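Local atomic coordinates of beta-L-arabinobiosidase (Bacteroides thetaiotaomicron, PDB entry 5MQR), a protein that acts as a multidomain glycoside hydrolase in the breakdown of complex plant pectin by a gut bacterium, probably on arabinose-containing side chains, with sialidase activity only a possibility. Residues D777-T780 with E781-W785; A830-L833 with S834-I838. One frame throughout, in Å; residues are numbered along the deposited sequence.

Interaction 1: residues D777-T780 with E781-W785; sequences DLET and EYQRW
The carboxylate of Glu781 lies beside Leu778, its OE1 3.6 Å from Leu778 CD2, while the carboxamide of Gln783 turns back to Glu779, with Gln783 NE2 3.9 Å from Glu779 CB. Next in sequence, the guanidinium of Arg784 points its edge at the indole of Trp785: Arg784 NH1 stands 3.4 Å above the ring plane, offset toward the rim, and Trp785 CZ2 lies in the plane of the guanidinium. The side chains of Leu778 and Glu781 run side by side in the same direction. Glu781 is stretched out, with CG anti to the backbone N (chi1 179°), and this reach carries its carboxylate to a buried polar cluster. A water donates to both Leu778 O and Glu781 OE1, at 2.9 Å from OE1, tying the side chain back to its own helix. Leu778 O receives the Tyr782 N-H as well as this water. Gln783 lies along the carbonyl of the residue four places before it, its CG 3.4 Å from Glu779 O. That same oxygen takes the nearly straight bond from Gln783 N (2.9 Å, 170° at the hydrogen). Tyr782 packs on Met826 and Ala830 of helix 820-839 and meets Tyr849 of helix 843-864 edge-to-face, so its ring touches both helices. Four successive i to i+4 bonds, from Asp777 O-Glu781 N to Thr780 O-Arg784 N, mark regular alpha-helix; Leu778, Tyr782 and Trp785 are buried against the surrounding fold, whereas Thr780 and Gln783 are exposed. Within this helix of the MGH1-like glycoside hydrolase domain, the buried carboxylate of Glu781 has its rotation fixed by four partners: the water and Tyr736 at OE1, Ser752 and Asn754 at OE2.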
ATOM      1  N   ASP A 777       9.637  19.067 -39.118  1.00 34.89           N
ATOM      2  CA  ASP A 777       8.212  19.167 -39.418  1.00 34.46           C
ATOM      3  C   ASP A 777       7.561  20.294 -38.634  1.00 33.41           C
ATOM      4  O   ASP A 777       6.708  21.013 -39.178  1.00 32.86           O
ATOM      5  CB  ASP A 777       7.454  17.885 -39.090  1.00 34.55           C
ATOM      6  CG  ASP A 777       8.018  16.670 -39.780  1.00 35.70           C
ATOM      7  OD1 ASP A 777       9.117  16.204 -39.347  1.00 37.45           O
ATOM      8  OD2 ASP A 777       7.354  16.168 -40.721  1.00 36.23           O
ATOM      9  N   LEU A 778       7.957  20.440 -37.365  1.00 32.61           N
ATOM     10  CA  LEU A 778       7.445  21.512 -36.512  1.00 32.01           C
ATOM     11  C   LEU A 778       7.962  22.889 -36.898  1.00 32.74           C
ATOM     12  O   LEU A 778       7.218  23.872 -36.772  1.00 32.43           O
ATOM     13  CB  LEU A 778       7.718  21.240 -35.045  1.00 31.46           C
ATOM     14  CG  LEU A 778       7.009  20.003 -34.486  1.00 30.55           C
ATOM     15  CD1 LEU A 778       7.572  19.724 -33.097  1.00 30.21           C
ATOM     16  CD2 LEU A 778       5.491  20.151 -34.487  1.00 29.94           C
ATOM     17  N   GLU A 779       9.201  22.967 -37.386  1.00 33.80           N
ATOM     18  CA  GLU A 779       9.758  24.248 -37.892  1.00 35.12           C
ATOM     19  C   GLU A 779       9.033  24.696 -39.134  1.00 34.59           C
ATOM     20  O   GLU A 779       8.704  25.869 -39.259  1.00 34.94           O
ATOM     21  CB  GLU A 779      11.259  24.162 -38.231  1.00 36.66           C
ATOM     22  CG  GLU A 779      12.168  23.895 -37.055  1.00 37.45           C
ATOM     23  CD  GLU A 779      13.607  23.638 -37.488  1.00 39.09           C
ATOM     24  OE1 GLU A 779      14.224  24.587 -37.997  1.00 40.00           O
ATOM     25  OE2 GLU A 779      14.106  22.492 -37.298  1.00 40.67           O
ATOM     26  N   THR A 780       8.818  23.766 -40.062  1.00 33.68           N
ATOM     27  CA  THR A 780       8.032  24.051 -41.255  1.00 33.63           C
ATOM     28  C   THR A 780       6.636  24.582 -40.872  1.00 32.65           C
ATOM     29  O   THR A 780       6.178  25.573 -41.432  1.00 31.87           O
ATOM     30  CB  THR A 780       7.898  22.805 -42.168  1.00 33.52           C
ATOM     31  OG1 THR A 780       9.204  22.357 -42.538  1.00 33.54           O
ATOM     32  CG2 THR A 780       7.051  23.120 -43.460  1.00 33.56           C
ATOM     33  N   GLU A 781       5.978  23.925 -39.911  1.00 31.59           N
ATOM     34  CA  GLU A 781       4.684  24.416 -39.425  1.00 30.83           C
ATOM     35  C   GLU A 781       4.785  25.857 -38.883  1.00 30.68           C
ATOM     36  O   GLU A 781       3.988  26.735 -39.280  1.00 30.39           O
ATOM     37  CB  GLU A 781       4.116  23.491 -38.353  1.00 29.94           C
ATOM     38  CG  GLU A 781       2.780  23.934 -37.784  1.00 29.18           C
ATOM     39  CD  GLU A 781       2.245  22.987 -36.726  1.00 28.71           C
ATOM     40  OE1 GLU A 781       3.041  22.246 -36.099  1.00 27.87           O
ATOM     41  OE2 GLU A 781       1.011  23.017 -36.509  1.00 28.49           O
ATOM     42  N   TYR A 782       5.749  26.079 -37.981  1.00 30.13           N
ATOM     43  CA  TYR A 782       5.930  27.380 -37.338  1.00 30.15           C
ATOM     44  C   TYR A 782       6.131  28.486 -38.392  1.00 31.19           C
ATOM     45  O   TYR A 782       5.449  29.510 -38.369  1.00 30.65           O
ATOM     46  CB  TYR A 782       7.118  27.352 -36.372  1.00 29.94           C
ATOM     47  CG  TYR A 782       7.219  28.607 -35.553  1.00 30.23           C
ATOM     48  CD1 TYR A 782       7.737  29.783 -36.095  1.00 30.74           C
ATOM     49  CD2 TYR A 782       6.776  28.635 -34.233  1.00 29.64           C
ATOM     50  CE1 TYR A 782       7.796  30.936 -35.336  1.00 31.12           C
ATOM     51  CE2 TYR A 782       6.849  29.786 -33.474  1.00 29.70           C
ATOM     52  CZ  TYR A 782       7.355  30.930 -34.024  1.00 30.24           C
ATOM     53  OH  TYR A 782       7.412  32.073 -33.259  1.00 30.74           O
ATOM     54  N   GLN A 783       7.057  28.254 -39.315  1.00 32.38           N
ATOM     55  CA  GLN A 783       7.411  29.246 -40.323  1.00 34.12           C
ATOM     56  C   GLN A 783       6.219  29.615 -41.233  1.00 33.46           C
ATOM     57  O   GLN A 783       6.124  30.768 -41.671  1.00 33.20           O
ATOM     58  CB  GLN A 783       8.641  28.792 -41.140  1.00 36.18           C
ATOM     59  CG  GLN A 783       9.955  28.853 -40.354  1.00 38.10           C
ATOM     60  CD  GLN A 783      11.143  28.284 -41.132  1.00 40.78           C
ATOM     61  OE1 GLN A 783      11.523  28.808 -42.180  1.00 44.05           O
ATOM     62  NE2 GLN A 783      11.738  27.217 -40.624  1.00 41.71           N
ATOM     63  N   ARG A 784       5.315  28.655 -41.476  1.00 32.17           N
ATOM     64  CA  ARG A 784       4.132  28.900 -42.289  1.00 32.17           C
ATOM     65  C   ARG A 784       3.237  29.908 -41.571  1.00 31.33           C
ATOM     66  O   ARG A 784       2.867  30.925 -42.161  1.00 30.80           O
ATOM     67  CB  ARG A 784       3.372  27.598 -42.623  1.00 32.20           C
ATOM     68  CG  ARG A 784       2.088  27.842 -43.412  1.00 32.75           C
ATOM     69  CD  ARG A 784       1.352  26.568 -43.816  1.00 32.74           C
ATOM     70  NE  ARG A 784       1.230  25.563 -42.758  1.00 32.42           N
ATOM     71  CZ  ARG A 784       0.445  25.659 -41.681  1.00 32.33           C
ATOM     72  NH1 ARG A 784      -0.292  26.741 -41.444  1.00 32.73           N
ATOM     73  NH2 ARG A 784       0.415  24.664 -40.805  1.00 31.90           N
ATOM     74  N   TRP A 785       2.931  29.647 -40.300  1.00 30.03           N
ATOM     75  CA  TRP A 785       2.140  30.598 -39.513  1.00 30.01           C
ATOM     76  C   TRP A 785       2.784  31.987 -39.440  1.00 30.62           C
ATOM     77  O   TRP A 785       2.113  33.001 -39.585  1.00 29.99           O
ATOM     78  CB  TRP A 785       1.854  30.058 -38.095  1.00 29.17           C
ATOM     79  CG  TRP A 785       0.834  28.962 -38.088  1.00 28.55           C
ATOM     80  CD1 TRP A 785       1.014  27.669 -37.676  1.00 28.41           C
ATOM     81  CD2 TRP A 785      -0.519  29.057 -38.523  1.00 28.35           C
ATOM     82  NE1 TRP A 785      -0.157  26.946 -37.832  1.00 27.81           N
ATOM     83  CE2 TRP A 785      -1.116  27.783 -38.333  1.00 27.92           C
ATOM     84  CE3 TRP A 785      -1.298  30.104 -39.038  1.00 28.72           C
ATOM     85  CZ2 TRP A 785      -2.444  27.519 -38.658  1.00 27.79           C
ATOM     86  CZ3 TRP A 785      -2.642  29.842 -39.375  1.00 28.84           C
ATOM     87  CH2 TRP A 785      -3.199  28.551 -39.175  1.00 28.24           C
TER
HETATM   88  O   HOH W   1       4.982  23.988 -34.900  1.00 27.81           O

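Interaction 2: residues A830-L833 with S834-I838; sequences AKAL and SIMGI
Ser834, Ile835, Met836 and Gly837 each give their backbone N-H to the carbonyl four residues earlier, in regular alpha-helical geometry, the bond from Ile835 N to Lys831 O being almost straight (3.1 Å, 175°). Across this turn the main side-chain contact is made by Met836, present as selenomethionine. Its terminal methyl curls back along the helix: the bend about the CG-SE bond (chi3 -104°) brings Met836 CE to 3.8 Å from Ala832 CB and 3.4 Å from Ala832 O. Closer to the backbone, Met836 CG rests 3.3 Å from the same Ala832 O, which also accepts the Met836 N-H, so this carbonyl is overlaid by the side chain of its own hydrogen-bond donor. Leu833 crosses Met836 obliquely, and its CD2 meets Met836 CE more loosely at 4.2 Å. Around the helix, Ile835 lays its CG1 and CD1 over Lys831 O, with CD1 at 3.8 Å. CG1 lies beside the backbone N, which puts the branch on the side of the preceding turn. Ser834 brings its CB to 3.4 Å from Lys831 O, while its hydroxyl is hydrogen-bonded to the backbone carbonyl of Ala846 in helix 843-864. The apolar residues spread to different neighbours: Ala832 and Ile835 touch Leu759 of helix 754-765, and Leu833 touches Ala755 of the same helix as well as Met845 and Tyr849 of helix 843-864. Such a largely buried helix, with neighbouring helices on several sides, is consistent with the multi-helix (alpha/alpha) barrel expected of an MGH1-like glycoside hydrolase domain.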
ATOM      1  N   ALA A 830       7.347  28.521 -30.158  1.00 28.85           N
ATOM      2  CA  ALA A 830       8.694  29.090 -30.176  1.00 29.78           C
ATOM      3  C   ALA A 830       9.509  28.613 -28.984  1.00 30.05           C
ATOM      4  O   ALA A 830      10.624  28.146 -29.151  1.00 30.21           O
ATOM      5  CB  ALA A 830       8.632  30.608 -30.212  1.00 30.04           C
ATOM      6  N   LYS A 831       8.941  28.696 -27.788  1.00 30.37           N
ATOM      7  CA  LYS A 831       9.656  28.283 -26.587  1.00 30.88           C
ATOM      8  C   LYS A 831      10.011  26.796 -26.678  1.00 29.96           C
ATOM      9  O   LYS A 831      11.124  26.401 -26.352  1.00 30.32           O
ATOM     10  CB  LYS A 831       8.814  28.515 -25.331  1.00 32.06           C
ATOM     11  CG  LYS A 831       9.619  28.940 -24.113  1.00 34.42           C
ATOM     12  CD  LYS A 831       9.132  28.358 -22.791  1.00 35.56           C
ATOM     13  CE  LYS A 831       7.622  28.480 -22.549  1.00 36.29           C
ATOM     14  NZ  LYS A 831       7.278  27.678 -21.333  1.00 36.45           N
ATOM     15  N   ALA A 832       9.057  25.991 -27.140  1.00 28.65           N
ATOM     16  CA  ALA A 832       9.235  24.546 -27.241  1.00 28.17           C
ATOM     17  C   ALA A 832      10.278  24.195 -28.292  1.00 28.81           C
ATOM     18  O   ALA A 832      11.094  23.311 -28.067  1.00 29.12           O
ATOM     19  CB  ALA A 832       7.914  23.857 -27.548  1.00 27.07           C
ATOM     20  N   LEU A 833      10.253  24.888 -29.426  1.00 28.88           N
ATOM     21  CA  LEU A 833      11.239  24.647 -30.465  1.00 29.69           C
ATOM     22  C   LEU A 833      12.643  25.072 -30.029  1.00 30.38           C
ATOM     23  O   LEU A 833      13.595  24.443 -30.432  1.00 31.05           O
ATOM     24  CB  LEU A 833      10.839  25.319 -31.793  1.00 29.84           C
ATOM     25  CG  LEU A 833       9.823  24.514 -32.619  1.00 29.26           C
ATOM     26  CD1 LEU A 833       9.100  25.398 -33.612  1.00 29.36           C
ATOM     27  CD2 LEU A 833      10.503  23.369 -33.358  1.00 29.44           C
ATOM     28  N   SER A 834      12.765  26.112 -29.203  1.00 30.40           N
ATOM     29  CA  SER A 834      14.054  26.492 -28.633  1.00 31.23           C
ATOM     30  C   SER A 834      14.639  25.368 -27.793  1.00 31.23           C
ATOM     31  O   SER A 834      15.789  24.963 -27.989  1.00 31.07           O
ATOM     32  CB  SER A 834      13.941  27.752 -27.776  1.00 31.52           C
ATOM     33  OG  SER A 834      15.226  28.169 -27.343  1.00 32.17           O
ATOM     34  N   ILE A 835      13.827  24.869 -26.865  1.00 31.12           N
ATOM     35  CA  ILE A 835      14.190  23.693 -26.055  1.00 31.18           C
ATOM     36  C   ILE A 835      14.559  22.494 -26.943  1.00 31.86           C
ATOM     37  O   ILE A 835      15.563  21.857 -26.694  1.00 32.11           O
ATOM     38  CB  ILE A 835      13.099  23.349 -25.020  1.00 30.09           C
ATOM     39  CG1 ILE A 835      13.079  24.411 -23.909  1.00 29.86           C
ATOM     40  CG2 ILE A 835      13.311  21.959 -24.415  1.00 29.73           C
ATOM     41  CD1 ILE A 835      11.796  24.456 -23.103  1.00 29.14           C
HETATM   42  N   MSE A 836      13.805  22.231 -28.003  1.00 32.86           N
HETATM   43  CA  MSE A 836      14.151  21.133 -28.927  1.00 34.61           C
HETATM   44  C   MSE A 836      15.456  21.358 -29.647  1.00 34.65           C
HETATM   45  O   MSE A 836      16.118  20.403 -30.022  1.00 33.88           O
HETATM   46  CB  MSE A 836      13.038  20.834 -29.945  1.00 36.69           C
HETATM   47  CG  MSE A 836      11.841  20.248 -29.197  1.00 38.07           C
HETATM   48 SE   MSE A 836      10.357  19.797 -30.419  1.00 42.39          SE
HETATM   49  CE  MSE A 836       9.136  21.289 -30.036  1.00 42.37           C
ATOM     50  N   GLY A 837      15.817  22.617 -29.886  1.00 35.64           N
ATOM     51  CA  GLY A 837      17.133  22.973 -30.403  1.00 36.26           C
ATOM     52  C   GLY A 837      18.255  22.552 -29.468  1.00 36.73           C
ATOM     53  O   GLY A 837      19.225  21.942 -29.904  1.00 36.88           O
ATOM     54  N   ILE A 838      18.112  22.851 -28.179  1.00 36.99           N
ATOM     55  CA  ILE A 838      19.113  22.460 -27.181  1.00 38.12           C
ATOM     56  C   ILE A 838      19.241  20.932 -27.098  1.00 38.87           C
ATOM     57  O   ILE A 838      20.349  20.419 -27.052  1.00 38.79           O
ATOM     58  CB  ILE A 838      18.796  23.023 -25.785  1.00 38.03           C
ATOM     59  CG1 ILE A 838      18.845  24.558 -25.809  1.00 39.44           C
ATOM     60  CG2 ILE A 838      19.775  22.474 -24.740  1.00 37.87           C
ATOM     61  CD1 ILE A 838      18.033  25.192 -24.686  1.00 39.79           C
TER

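Interactions 1 and 2 lie on helices 768-788 and 820-839, which follow each other in the chain and run in roughly opposite directions; their centres are 13 Å apart. Leu778 and Tyr782, one turn apart in interaction 1, form the meeting face. Leu778 CD1 is 3.8 Å from Met836 CE and Leu778 CB 3.9 Å from Leu833 CD2, while Tyr782 CE2 reaches 3.6 Å from Ala830 N. The methyl of Met836 thus packs both within its own helix and against the neighbouring one. A bound HEPES molecule lies about 12 Å from the side chain of Arg784, beyond direct contact with that residue.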